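Local coordinates for protein 223aa long hypothetical arylmalonate decarboxylase (Sulfolobus tokodaii, PDB 2DGD) that is of unknown function but probably acts as a carbon-carbon lyase related to arylmalonate decarboxylase, assembling as an octamer, at residues A[173-178]-A[197-202]; A[100-105]-A[203-208]; A[12-17]-A[35-40]; A[39-44]-A[74-79]. All blocks are in the same frame, centred on the assembly; numbering follows the deposited sequence.

Overall arrangement
Contacts 1 and 3 repeat one theme, a pair of parallel strands within a beta-alpha-beta unit, on opposite sides of the chain's centre and with centres about 24 Å apart. Both are buried, but contact 1 is lined mostly by apolar side chains and touches no other subunit, whereas contact 3 holds a charged arginine at a subunit interface. Contact 2 packs two helices against strand 199-201 of contact 1, with Val-200 touching Leu-102 and Ala-205; it is apolar inside and open to solvent at its rim. Contact 4 joins two irregular loops, more exposed and partly water-mediated, beside contact 3, with which it shares Lys-39 and Pro-40.

Contact 1 of 4, residues A[173-178]-A[197-202]; sequences DAVYIA and MPVVSE
Val-175 bonds through both its amide and its carbonyl to the neighbouring strand: its N donates to Pro-198 O at 3.0 Å, and its O accepts from Val-200 N at 2.8 Å. Ile-177 N donates to Val-200 O (2.9 Å), and Glu-202 N ends the series with a more bent bond to Ile-177 O (3.2 Å, 141° at the hydrogen). The ladder makes strands 174-177 and 199-201 parallel neighbours in a beta-alpha-beta unit whose helix, 187-195, packs on the face carrying Ile-177 and Val-199. Past the strand ends, Glu-202 OE2 accepts from Cys-179 N and lies 3.1 Å from Tyr-176 OH, the carboxylate turned 39° from the ring. Ser-201 OG caps the start of helix 202-214 through Ala-204 N. On the other face, Tyr-176 and Val-200 meet helix 95-105. The apolar contacts are looser: Ile-177 CD1 is 4.2 Å from Val-199 CG1, and Val-175 CG2, set anti to its carbonyl carbon, lies 4.0 Å from SE of selenomethionine Met-197, whose chain bends at chi3 (83°). At the strand start, Ala-174 CB rests on the proline ring, 3.5 Å from Pro-198 CG.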
loop_
_atom_site.group_PDB
_atom_site.type_symbol
_atom_site.label_atom_id
_atom_site.label_comp_id
_atom_site.label_asym_id
_atom_site.label_seq_id
_atom_site.Cartn_x
_atom_site.Cartn_y
_atom_site.Cartn_z
ATOM N N ASP A 173 -17.057 -3.756 33.856
ATOM C CA ASP A 173 -15.877 -4.505 33.447
ATOM C C ASP A 173 -15.959 -4.709 31.948
ATOM O O ASP A 173 -14.962 -5.011 31.292
ATOM C CB ASP A 173 -15.831 -5.878 34.116
ATOM C CG ASP A 173 -15.654 -5.790 35.604
ATOM O OD1 ASP A 173 -14.739 -5.065 36.037
ATOM O OD2 ASP A 173 -16.420 -6.450 36.341
ATOM N N ALA A 174 -17.166 -4.543 31.417
ATOM C CA ALA A 174 -17.407 -4.720 29.996
ATOM C C ALA A 174 -18.792 -4.216 29.649
ATOM O O ALA A 174 -19.631 -4.029 30.530
ATOM C CB ALA A 174 -17.289 -6.195 29.627
ATOM N N VAL A 175 -19.016 -3.999 28.359
ATOM C CA VAL A 175 -20.299 -3.546 27.848
ATOM C C VAL A 175 -20.869 -4.655 26.976
ATOM O O VAL A 175 -20.128 -5.367 26.288
ATOM C CB VAL A 175 -20.148 -2.284 26.975
ATOM C CG1 VAL A 175 -21.442 -2.008 26.239
ATOM C CG2 VAL A 175 -19.754 -1.089 27.828
ATOM N N TYR A 176 -22.184 -4.810 27.011
ATOM C CA TYR A 176 -22.839 -5.820 26.195
ATOM C C TYR A 176 -23.927 -5.146 25.382
ATOM O O TYR A 176 -24.740 -4.409 25.931
ATOM C CB TYR A 176 -23.452 -6.916 27.077
ATOM C CG TYR A 176 -24.443 -7.812 26.352
ATOM C CD1 TYR A 176 -24.062 -8.559 25.236
ATOM C CD2 TYR A 176 -25.768 -7.899 26.774
ATOM C CE1 TYR A 176 -24.979 -9.368 24.557
ATOM C CE2 TYR A 176 -26.690 -8.704 26.106
ATOM C CZ TYR A 176 -26.290 -9.434 24.997
ATOM O OH TYR A 176 -27.209 -10.219 24.328
ATOM N N ILE A 177 -23.933 -5.384 24.073
ATOM C CA ILE A 177 -24.950 -4.803 23.202
ATOM C C ILE A 177 -25.819 -5.933 22.668
ATOM O O ILE A 177 -25.369 -6.739 21.852
ATOM C CB ILE A 177 -24.306 -4.029 22.034
ATOM C CG1 ILE A 177 -23.424 -2.913 22.587
ATOM C CG2 ILE A 177 -25.373 -3.415 21.156
ATOM C CD1 ILE A 177 -22.624 -2.182 21.534
ATOM N N ALA A 178 -27.065 -5.982 23.130
ATOM C CA ALA A 178 -28.007 -7.032 22.743
ATOM C C ALA A 178 -28.646 -6.912 21.359
ATOM O O ALA A 178 -28.678 -5.841 20.765
ATOM C CB ALA A 178 -29.097 -7.143 23.797
HETATM N N MSE A 197 -12.066 -1.368 27.317
HETATM C CA MSE A 197 -12.645 -2.514 28.011
HETATM C C MSE A 197 -13.363 -3.336 26.959
HETATM O O MSE A 197 -13.726 -2.824 25.903
HETATM C CB MSE A 197 -13.644 -2.066 29.077
HETATM C CG MSE A 197 -14.846 -1.311 28.525
HETATM SE SE MSE A 197 -16.246 -1.021 29.823
HETATM C CE MSE A 197 -15.497 0.579 30.666
ATOM N N PRO A 198 -13.572 -4.627 27.221
ATOM C CA PRO A 198 -14.266 -5.408 26.197
ATOM C C PRO A 198 -15.696 -4.919 25.952
ATOM O O PRO A 198 -16.443 -4.632 26.886
ATOM C CB PRO A 198 -14.204 -6.833 26.749
ATOM C CG PRO A 198 -14.126 -6.632 28.223
ATOM C CD PRO A 198 -13.184 -5.470 28.362
ATOM N N VAL A 199 -16.053 -4.792 24.681
ATOM C CA VAL A 199 -17.389 -4.372 24.293
ATOM C C VAL A 199 -17.905 -5.545 23.477
ATOM O O VAL A 199 -17.485 -5.741 22.339
ATOM C CB VAL A 199 -17.347 -3.095 23.434
ATOM C CG1 VAL A 199 -18.754 -2.711 22.999
ATOM C CG2 VAL A 199 -16.719 -1.965 24.231
ATOM N N VAL A 200 -18.803 -6.326 24.071
ATOM C CA VAL A 200 -19.335 -7.528 23.427
ATOM C C VAL A 200 -20.714 -7.409 22.790
ATOM O O VAL A 200 -21.708 -7.150 23.472
ATOM C CB VAL A 200 -19.384 -8.698 24.438
ATOM C CG1 VAL A 200 -19.906 -9.958 23.766
ATOM C CG2 VAL A 200 -18.009 -8.933 25.022
ATOM N N SER A 201 -20.777 -7.609 21.481
ATOM C CA SER A 201 -22.056 -7.553 20.784
ATOM C C SER A 201 -22.493 -8.991 20.604
ATOM O O SER A 201 -21.668 -9.903 20.596
ATOM C CB SER A 201 -21.913 -6.904 19.416
ATOM O OG SER A 201 -21.286 -7.796 18.521
ATOM N N GLU A 202 -23.790 -9.195 20.444
ATOM C CA GLU A 202 -24.309 -10.540 20.303
ATOM C C GLU A 202 -23.750 -11.245 19.071
ATOM O O GLU A 202 -23.437 -12.442 19.124
ATOM C CB GLU A 202 -25.837 -10.496 20.274
ATOM C CG GLU A 202 -26.489 -11.826 20.557
ATOM C CD GLU A 202 -27.900 -11.682 21.081
ATOM O OE1 GLU A 202 -28.622 -12.702 21.119
ATOM O OE2 GLU A 202 -28.285 -10.553 21.464
#

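Contact 2 of 4, residues A[100-105]-A[203-208]; sequences YELLKK and NAAAMW
Leu-102 lies over one face of the Trp-208 indole, and this is the tight part of a contact between two helical segments that run nearly perpendicular, at 85°, with axes 9.9 Å apart. Its CD1 methyl sits 3.8 Å from the centroid of the six-membered ring of Trp-208 and only 19° off the normal, a CH-pi contact. That methyl comes nearest the fused bond, with Leu-102 CD1 3.6 Å from Trp-208 CE2. The outer end of the ring reaches further, to the backbone of the first helix, where Trp-208 CZ3 is 3.6 Å from Leu-102 N. The indole arrives there because its CG stands anti to the backbone N (chi1 170°), sending the ring out from helix 202-214 toward Leu-102. The other methyl of the leucine turns to the small residue one turn earlier: Leu-102 CD2 is 4.2 Å from Ala-205 CA. No hydrogen bond crosses; the segments meet through van der Waals and CH-pi contacts.

The solvent side is looser and meets the indole at its rim. Glu-101 CB stands in the ring plane, 4.0 Å from Trp-208 CZ3, while the bent chain carries its carboxylate away. Lys-105 approaches the edge with aliphatic carbons, its CD 3.8 Å from Trp-208 CZ2.

Inward, Leu-102 and Ala-205 both rest on Val-200 of strand 199-201, and the C-terminal residue, Phe-223, touches Leu-102 and Ala-204. The opposite flank of helix 202-214 packs through Asn-203 and Met-207 against helix 19-26, so this helix lies between helix 95-105 and helix 19-26.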
loop_
_atom_site.group_PDB
_atom_site.type_symbol
_atom_site.label_atom_id
_atom_site.label_comp_id
_atom_site.label_asym_id
_atom_site.label_seq_id
_atom_site.Cartn_x
_atom_site.Cartn_y
_atom_site.Cartn_z
ATOM N N TYR A 100 -22.552 -15.119 27.313
ATOM C CA TYR A 100 -22.318 -15.526 28.685
ATOM C C TYR A 100 -20.945 -16.162 28.853
ATOM O O TYR A 100 -20.189 -15.786 29.744
ATOM C CB TYR A 100 -23.398 -16.500 29.142
ATOM C CG TYR A 100 -23.230 -16.923 30.577
ATOM C CD1 TYR A 100 -23.544 -16.056 31.617
ATOM C CD2 TYR A 100 -22.699 -18.176 30.896
ATOM C CE1 TYR A 100 -23.332 -16.421 32.938
ATOM C CE2 TYR A 100 -22.482 -18.548 32.209
ATOM C CZ TYR A 100 -22.798 -17.667 33.225
ATOM O OH TYR A 100 -22.572 -18.027 34.530
ATOM N N GLU A 101 -20.619 -17.124 27.999
ATOM C CA GLU A 101 -19.326 -17.789 28.091
ATOM C C GLU A 101 -18.181 -16.812 27.856
ATOM O O GLU A 101 -17.172 -16.850 28.558
ATOM C CB GLU A 101 -19.243 -18.944 27.089
ATOM C CG GLU A 101 -20.266 -20.051 27.349
ATOM C CD GLU A 101 -20.107 -20.706 28.722
ATOM O OE1 GLU A 101 -21.027 -21.441 29.137
ATOM O OE2 GLU A 101 -19.063 -20.493 29.382
ATOM N N LEU A 102 -18.348 -15.927 26.877
ATOM C CA LEU A 102 -17.319 -14.942 26.567
ATOM C C LEU A 102 -17.082 -13.989 27.733
ATOM O O LEU A 102 -15.937 -13.718 28.094
ATOM C CB LEU A 102 -17.704 -14.148 25.319
ATOM C CG LEU A 102 -16.681 -13.104 24.862
ATOM C CD1 LEU A 102 -15.324 -13.743 24.647
ATOM C CD2 LEU A 102 -17.170 -12.454 23.582
ATOM N N LEU A 103 -18.163 -13.479 28.317
ATOM C CA LEU A 103 -18.050 -12.569 29.453
ATOM C C LEU A 103 -17.389 -13.281 30.629
ATOM O O LEU A 103 -16.552 -12.707 31.331
ATOM C CB LEU A 103 -19.427 -12.049 29.870
ATOM C CG LEU A 103 -20.087 -11.059 28.916
ATOM C CD1 LEU A 103 -21.470 -10.700 29.426
ATOM C CD2 LEU A 103 -19.231 -9.825 28.797
ATOM N N LYS A 104 -17.766 -14.537 30.839
ATOM C CA LYS A 104 -17.189 -15.307 31.925
ATOM C C LYS A 104 -15.705 -15.498 31.673
ATOM O O LYS A 104 -14.883 -15.272 32.556
ATOM C CB LYS A 104 -17.876 -16.667 32.053
ATOM C CG LYS A 104 -18.983 -16.715 33.092
ATOM C CD LYS A 104 -19.533 -18.134 33.227
ATOM C CE LYS A 104 -18.447 -19.152 33.617
ATOM N NZ LYS A 104 -18.962 -20.553 33.670
ATOM N N LYS A 105 -15.357 -15.909 30.463
ATOM C CA LYS A 105 -13.959 -16.117 30.140
ATOM C C LYS A 105 -13.175 -14.822 30.309
ATOM O O LYS A 105 -11.970 -14.844 30.539
ATOM C CB LYS A 105 -13.816 -16.653 28.713
ATOM C CG LYS A 105 -12.381 -16.931 28.297
ATOM C CD LYS A 105 -12.317 -17.743 27.004
ATOM C CE LYS A 105 -10.914 -17.698 26.371
ATOM N NZ LYS A 105 -10.582 -16.348 25.802
ATOM N N ASN A 203 -23.598 -10.511 17.972
ATOM C CA ASN A 203 -23.073 -11.113 16.760
ATOM C C ASN A 203 -21.616 -11.517 16.910
ATOM O O ASN A 203 -21.230 -12.603 16.485
ATOM C CB ASN A 203 -23.251 -10.176 15.563
ATOM C CG ASN A 203 -24.703 -10.023 15.158
ATOM O OD1 ASN A 203 -25.507 -10.935 15.346
ATOM N ND2 ASN A 203 -25.046 -8.873 14.588
ATOM N N ALA A 204 -20.804 -10.664 17.522
ATOM C CA ALA A 204 -19.392 -10.984 17.711
ATOM C C ALA A 204 -19.233 -12.214 18.613
ATOM O O ALA A 204 -18.389 -13.079 18.362
ATOM C CB ALA A 204 -18.661 -9.800 18.310
ATOM N N ALA A 205 -20.046 -12.283 19.663
ATOM C CA ALA A 205 -20.000 -13.404 20.586
ATOM C C ALA A 205 -20.356 -14.684 19.843
ATOM O O ALA A 205 -19.721 -15.719 20.028
ATOM C CB ALA A 205 -20.961 -13.181 21.726
ATOM N N ALA A 206 -21.371 -14.616 18.992
ATOM C CA ALA A 206 -21.776 -15.789 18.234
ATOM C C ALA A 206 -20.632 -16.304 17.354
ATOM O O ALA A 206 -20.354 -17.503 17.334
ATOM C CB ALA A 206 -22.981 -15.463 17.384
HETATM N N MSE A 207 -19.971 -15.401 16.631
HETATM C CA MSE A 207 -18.861 -15.790 15.761
HETATM C C MSE A 207 -17.699 -16.352 16.561
HETATM O O MSE A 207 -17.025 -17.291 16.132
HETATM C CB MSE A 207 -18.383 -14.602 14.937
HETATM C CG MSE A 207 -18.971 -14.585 13.550
HETATM SE SE MSE A 207 -18.460 -16.151 12.515
HETATM C CE MSE A 207 -17.173 -15.317 11.323
ATOM N N TRP A 208 -17.467 -15.758 17.724
ATOM C CA TRP A 208 -16.404 -16.197 18.611
ATOM C C TRP A 208 -16.584 -17.684 18.925
ATOM O O TRP A 208 -15.665 -18.481 18.738
ATOM C CB TRP A 208 -16.456 -15.380 19.897
ATOM C CG TRP A 208 -15.566 -15.880 20.982
ATOM C CD1 TRP A 208 -14.205 -15.758 21.057
ATOM C CD2 TRP A 208 -15.977 -16.560 22.175
ATOM N NE1 TRP A 208 -13.744 -16.315 22.228
ATOM C CE2 TRP A 208 -14.809 -16.816 22.932
ATOM C CE3 TRP A 208 -17.218 -16.975 22.680
ATOM C CZ2 TRP A 208 -14.848 -17.471 24.173
ATOM C CZ3 TRP A 208 -17.257 -17.626 23.913
ATOM C CH2 TRP A 208 -16.076 -17.865 24.642
#

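Contact 3 of 4, residues A[12-17]-A[35-40]; sequences LPANNA and STRMKP
The Arg-37 guanidinium has Leu-12 CD1 on one face, 3.6 Å above its plane and offset toward the rim, and Ala-14 O at its edge. That edge contact is a straight hydrogen bond lying in the guanidinium plane: Arg-37 NE donates to Ala-14 O at 2.7 Å and 163°, approaching at 122° to the C=O bond and tilted from the carbonyl plane. The bend at chi3 (147°) directs NE to this carbonyl, while Arg-37 CG stays against Leu-12 CD1 at 3.5 Å. NH1 forms a salt bridge with Glu-20, and NH2 makes a weak hydrogen bond to Ser-35 O of the second subunit. A leucine in place of Arg-37 would probably leave Ala-14 O without its side-chain donor and the Glu-20 carboxylate without its counter-charge.

Beneath the side chains the backbones pair in parallel. Leu-12 N donates to Thr-36 O (3.2 Å), Met-38 N to Leu-12 O (3.1 Å) and Ala-14 N to Met-38 O (3.2 Å). A type I turn from Pro-13 to Asn-16 then leaves the sheet, and Asn-16 OD1 takes up Met-19 N at the start of helix 19-26. That helix connects strands 6-13 and 31-38 in a beta-alpha-beta unit; helix 49-63 packs on Thr-36 and Met-38, and the second subunit meets strand 31-38 at Ser-35, Thr-36 and Arg-37.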
loop_
_atom_site.group_PDB
_atom_site.type_symbol
_atom_site.label_atom_id
_atom_site.label_comp_id
_atom_site.label_asym_id
_atom_site.label_seq_id
_atom_site.Cartn_x
_atom_site.Cartn_y
_atom_site.Cartn_z
ATOM N N LEU A 12 -31.968 -17.092 10.874
ATOM C CA LEU A 12 -32.336 -15.801 11.436
ATOM C C LEU A 12 -33.733 -15.334 11.078
ATOM O O LEU A 12 -34.349 -15.846 10.151
ATOM C CB LEU A 12 -31.311 -14.732 11.027
ATOM C CG LEU A 12 -30.678 -14.827 9.637
ATOM C CD1 LEU A 12 -31.742 -14.761 8.580
ATOM C CD2 LEU A 12 -29.686 -13.702 9.453
ATOM N N PRO A 13 -34.258 -14.354 11.831
ATOM C CA PRO A 13 -35.597 -13.824 11.574
ATOM C C PRO A 13 -35.672 -13.121 10.222
ATOM O O PRO A 13 -34.720 -12.483 9.790
ATOM C CB PRO A 13 -35.825 -12.884 12.758
ATOM C CG PRO A 13 -34.456 -12.469 13.140
ATOM C CD PRO A 13 -33.678 -13.734 13.038
ATOM N N ALA A 14 -36.815 -13.249 9.563
ATOM C CA ALA A 14 -37.018 -12.662 8.251
ATOM C C ALA A 14 -36.519 -11.234 8.100
ATOM O O ALA A 14 -35.830 -10.911 7.136
ATOM C CB ALA A 14 -38.500 -12.731 7.875
ATOM N N ASN A 15 -36.858 -10.380 9.055
ATOM C CA ASN A 15 -36.484 -8.978 8.968
ATOM C C ASN A 15 -35.169 -8.544 9.596
ATOM O O ASN A 15 -34.962 -7.363 9.844
ATOM C CB ASN A 15 -37.627 -8.128 9.506
ATOM C CG ASN A 15 -38.899 -8.321 8.714
ATOM O OD1 ASN A 15 -38.901 -8.192 7.489
ATOM N ND2 ASN A 15 -39.989 -8.639 9.403
ATOM N N ASN A 16 -34.276 -9.490 9.847
ATOM C CA ASN A 16 -32.982 -9.155 10.414
ATOM C C ASN A 16 -32.060 -8.805 9.247
ATOM O O ASN A 16 -31.755 -9.662 8.418
ATOM C CB ASN A 16 -32.409 -10.347 11.180
ATOM C CG ASN A 16 -31.051 -10.049 11.790
ATOM O OD1 ASN A 16 -30.148 -9.549 11.117
ATOM N ND2 ASN A 16 -30.899 -10.361 13.071
ATOM N N ALA A 17 -31.612 -7.558 9.174
ATOM C CA ALA A 17 -30.739 -7.158 8.079
ATOM C C ALA A 17 -29.331 -6.800 8.529
ATOM O O ALA A 17 -28.518 -6.346 7.729
ATOM C CB ALA A 17 -31.353 -5.987 7.325
ATOM N N SER A 35 -27.260 -18.619 5.074
ATOM C CA SER A 35 -28.435 -18.417 5.905
ATOM C C SER A 35 -29.779 -18.815 5.314
ATOM O O SER A 35 -29.920 -19.041 4.112
ATOM C CB SER A 35 -28.494 -16.949 6.339
ATOM O OG SER A 35 -28.423 -16.087 5.218
ATOM N N THR A 36 -30.760 -18.908 6.199
ATOM C CA THR A 36 -32.127 -19.224 5.827
ATOM C C THR A 36 -32.982 -18.516 6.870
ATOM O O THR A 36 -32.594 -18.414 8.033
ATOM C CB THR A 36 -32.399 -20.738 5.834
ATOM O OG1 THR A 36 -33.645 -20.981 5.176
ATOM C CG2 THR A 36 -32.466 -21.280 7.264
ATOM N N ARG A 37 -34.139 -18.015 6.454
ATOM C CA ARG A 37 -35.004 -17.273 7.364
ATOM C C ARG A 37 -36.196 -18.020 7.936
ATOM O O ARG A 37 -36.621 -19.053 7.413
ATOM C CB ARG A 37 -35.497 -16.005 6.670
ATOM C CG ARG A 37 -34.391 -15.027 6.373
ATOM C CD ARG A 37 -34.878 -13.841 5.578
ATOM N NE ARG A 37 -34.132 -12.644 5.940
ATOM C CZ ARG A 37 -32.822 -12.504 5.792
ATOM N NH1 ARG A 37 -32.240 -11.376 6.166
ATOM N NH2 ARG A 37 -32.098 -13.477 5.258
HETATM N N MSE A 38 -36.726 -17.478 9.026
HETATM C CA MSE A 38 -37.888 -18.050 9.677
HETATM C C MSE A 38 -38.984 -17.011 9.831
HETATM O O MSE A 38 -38.722 -15.827 10.031
HETATM C CB MSE A 38 -37.529 -18.616 11.042
HETATM C CG MSE A 38 -36.718 -19.891 10.980
HETATM SE SE MSE A 38 -36.660 -20.802 12.695
HETATM C CE MSE A 38 -38.085 -22.061 12.401
ATOM N N LYS A 39 -40.215 -17.480 9.710
ATOM C CA LYS A 39 -41.407 -16.657 9.824
ATOM C C LYS A 39 -41.318 -15.730 11.036
ATOM O O LYS A 39 -40.960 -16.161 12.128
ATOM C CB LYS A 39 -42.617 -17.593 9.951
ATOM C CG LYS A 39 -43.945 -16.938 10.246
ATOM C CD LYS A 39 -44.938 -17.972 10.787
ATOM C CE LYS A 39 -45.319 -19.028 9.750
ATOM N NZ LYS A 39 -46.131 -18.466 8.619
ATOM N N PRO A 40 -41.615 -14.431 10.849
ATOM C CA PRO A 40 -41.559 -13.494 11.976
ATOM C C PRO A 40 -42.667 -13.870 12.955
ATOM O O PRO A 40 -43.779 -14.193 12.546
ATOM C CB PRO A 40 -41.786 -12.138 11.309
ATOM C CG PRO A 40 -42.647 -12.479 10.144
ATOM C CD PRO A 40 -42.002 -13.735 9.609
#

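Contact 4 of 4, residues A[39-44]-A[74-79]; sequences KPTKGC and RTYGTH
Gly-77 N donates to Cys-44 O at 3.3 Å, joining two segments that have no regular secondary structure. The bond is straight at the hydrogen (165°), but the donor stands well above the carbonyl plane. The same oxygen receives a CA-H...O contact from Tyr-76 CA at 3.5 Å. Tyr-76 and Gly-77 have the backbone angles of a type II beta turn, closed by Thr-78 N to Thr-75 O, and the positive phi of Gly-77 (79°) suits a glycine.

Among side chains, Thr-41 sets its CG2 methyl off-centre over the Tyr-76 ring, 4.1 Å from the centroid. Gly-43 O lies at the edge of that ring, in its plane, 3.5 Å from Tyr-76 CD2. Tyr-76 CD1 in turn rests over a face of the Arg-74 guanidinium, toward its rim. A water bridges the loops, donating to Lys-39 O (2.9 Å) and accepting from Arg-74 NH2 (3.2 Å). With an alanine at Tyr-76, the Thr-41 methyl would probably lose its ring partner and the Arg-74 guanidinium the ring atom that lies over its face.

Phe-52 and Pro-46 also meet the tyrosine. Both loops follow strands of one parallel sheet, 31-38 and 69-72; in alpha/beta proteins of this kind, loops at the carboxyl ends of strands commonly border the active site, which remains an inference here.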
loop_
_atom_site.group_PDB
_atom_site.type_symbol
_atom_site.label_atom_id
_atom_site.label_comp_id
_atom_site.label_asym_id
_atom_site.label_seq_id
_atom_site.Cartn_x
_atom_site.Cartn_y
_atom_site.Cartn_z
ATOM N N LYS A 39 -40.215 -17.480 9.710
ATOM C CA LYS A 39 -41.407 -16.657 9.824
ATOM C C LYS A 39 -41.318 -15.730 11.036
ATOM O O LYS A 39 -40.960 -16.161 12.128
ATOM C CB LYS A 39 -42.617 -17.593 9.951
ATOM C CG LYS A 39 -43.945 -16.938 10.246
ATOM C CD LYS A 39 -44.938 -17.972 10.787
ATOM C CE LYS A 39 -45.319 -19.028 9.750
ATOM N NZ LYS A 39 -46.131 -18.466 8.619
ATOM N N PRO A 40 -41.615 -14.431 10.849
ATOM C CA PRO A 40 -41.559 -13.494 11.976
ATOM C C PRO A 40 -42.667 -13.870 12.955
ATOM O O PRO A 40 -43.779 -14.193 12.546
ATOM C CB PRO A 40 -41.786 -12.138 11.309
ATOM C CG PRO A 40 -42.647 -12.479 10.144
ATOM C CD PRO A 40 -42.002 -13.735 9.609
ATOM N N THR A 41 -42.369 -13.831 14.247
ATOM C CA THR A 41 -43.352 -14.222 15.253
ATOM C C THR A 41 -43.862 -13.123 16.182
ATOM O O THR A 41 -43.189 -12.112 16.412
ATOM C CB THR A 41 -42.802 -15.360 16.121
ATOM O OG1 THR A 41 -41.503 -14.998 16.605
ATOM C CG2 THR A 41 -42.707 -16.646 15.311
ATOM N N LYS A 42 -45.057 -13.352 16.721
ATOM C CA LYS A 42 -45.704 -12.409 17.625
ATOM C C LYS A 42 -44.944 -12.237 18.940
ATOM O O LYS A 42 -44.375 -11.173 19.202
ATOM C CB LYS A 42 -47.141 -12.862 17.918
ATOM C CG LYS A 42 -47.898 -11.951 18.882
ATOM C CD LYS A 42 -47.963 -10.518 18.356
ATOM C CE LYS A 42 -48.640 -9.579 19.348
ATOM N NZ LYS A 42 -47.868 -9.434 20.617
ATOM N N GLY A 43 -44.938 -13.283 19.760
ATOM C CA GLY A 43 -44.258 -13.208 21.040
ATOM C C GLY A 43 -42.752 -13.359 20.965
ATOM O O GLY A 43 -42.162 -13.279 19.887
ATOM N N CYS A 44 -42.129 -13.571 22.121
ATOM C CA CYS A 44 -40.686 -13.750 22.193
ATOM C C CYS A 44 -40.398 -15.189 22.624
ATOM O O CYS A 44 -39.260 -15.558 22.904
ATOM C CB CYS A 44 -40.078 -12.760 23.186
ATOM S SG CYS A 44 -38.392 -12.247 22.761
ATOM N N ARG A 74 -31.632 -15.929 16.599
ATOM C CA ARG A 74 -32.870 -15.316 17.069
ATOM C C ARG A 74 -32.828 -15.320 18.583
ATOM O O ARG A 74 -31.977 -15.983 19.186
ATOM C CB ARG A 74 -34.085 -16.113 16.600
ATOM C CG ARG A 74 -34.125 -16.366 15.116
ATOM C CD ARG A 74 -35.306 -17.238 14.753
ATOM N NE ARG A 74 -36.575 -16.598 15.078
ATOM C CZ ARG A 74 -37.764 -17.162 14.891
ATOM N NH1 ARG A 74 -38.867 -16.504 15.213
ATOM N NH2 ARG A 74 -37.853 -18.385 14.390
ATOM N N THR A 75 -33.729 -14.566 19.200
ATOM C CA THR A 75 -33.792 -14.530 20.654
ATOM C C THR A 75 -35.010 -15.363 20.995
ATOM O O THR A 75 -35.121 -15.925 22.084
ATOM C CB THR A 75 -33.977 -13.089 21.183
ATOM O OG1 THR A 75 -32.911 -12.262 20.701
ATOM C CG2 THR A 75 -33.959 -13.074 22.708
ATOM N N TYR A 76 -35.908 -15.444 20.019
ATOM C CA TYR A 76 -37.149 -16.187 20.139
ATOM C C TYR A 76 -36.905 -17.640 20.532
ATOM O O TYR A 76 -36.169 -18.360 19.863
ATOM C CB TYR A 76 -37.901 -16.103 18.808
ATOM C CG TYR A 76 -39.205 -16.861 18.746
ATOM C CD1 TYR A 76 -39.240 -18.191 18.340
ATOM C CD2 TYR A 76 -40.415 -16.231 19.043
ATOM C CE1 TYR A 76 -40.451 -18.877 18.221
ATOM C CE2 TYR A 76 -41.633 -16.904 18.930
ATOM C CZ TYR A 76 -41.644 -18.225 18.515
ATOM O OH TYR A 76 -42.843 -18.887 18.373
ATOM N N GLY A 77 -37.517 -18.054 21.638
ATOM C CA GLY A 77 -37.383 -19.420 22.108
ATOM C C GLY A 77 -36.097 -19.759 22.838
ATOM O O GLY A 77 -35.930 -20.886 23.297
ATOM N N THR A 78 -35.193 -18.797 22.970
ATOM C CA THR A 78 -33.925 -19.060 23.632
ATOM C C THR A 78 -33.972 -18.975 25.156
ATOM O O THR A 78 -33.187 -19.629 25.844
ATOM C CB THR A 78 -32.823 -18.112 23.112
ATOM O OG1 THR A 78 -33.186 -16.752 23.376
ATOM C CG2 THR A 78 -32.632 -18.301 21.618
ATOM N N HIS A 79 -34.896 -18.184 25.687
ATOM C CA HIS A 79 -35.005 -18.030 27.135
ATOM C C HIS A 79 -35.669 -19.213 27.841
ATOM O O HIS A 79 -35.172 -19.683 28.863
ATOM C CB HIS A 79 -35.750 -16.737 27.469
ATOM C CG HIS A 79 -34.925 -15.500 27.290
ATOM N ND1 HIS A 79 -34.286 -15.191 26.110
ATOM C CD2 HIS A 79 -34.647 -14.484 28.141
ATOM C CE1 HIS A 79 -33.651 -14.039 26.239
ATOM N NE2 HIS A 79 -33.854 -13.589 27.464
HETATM O O HOH W 1 -40.914 -18.571 13.655
#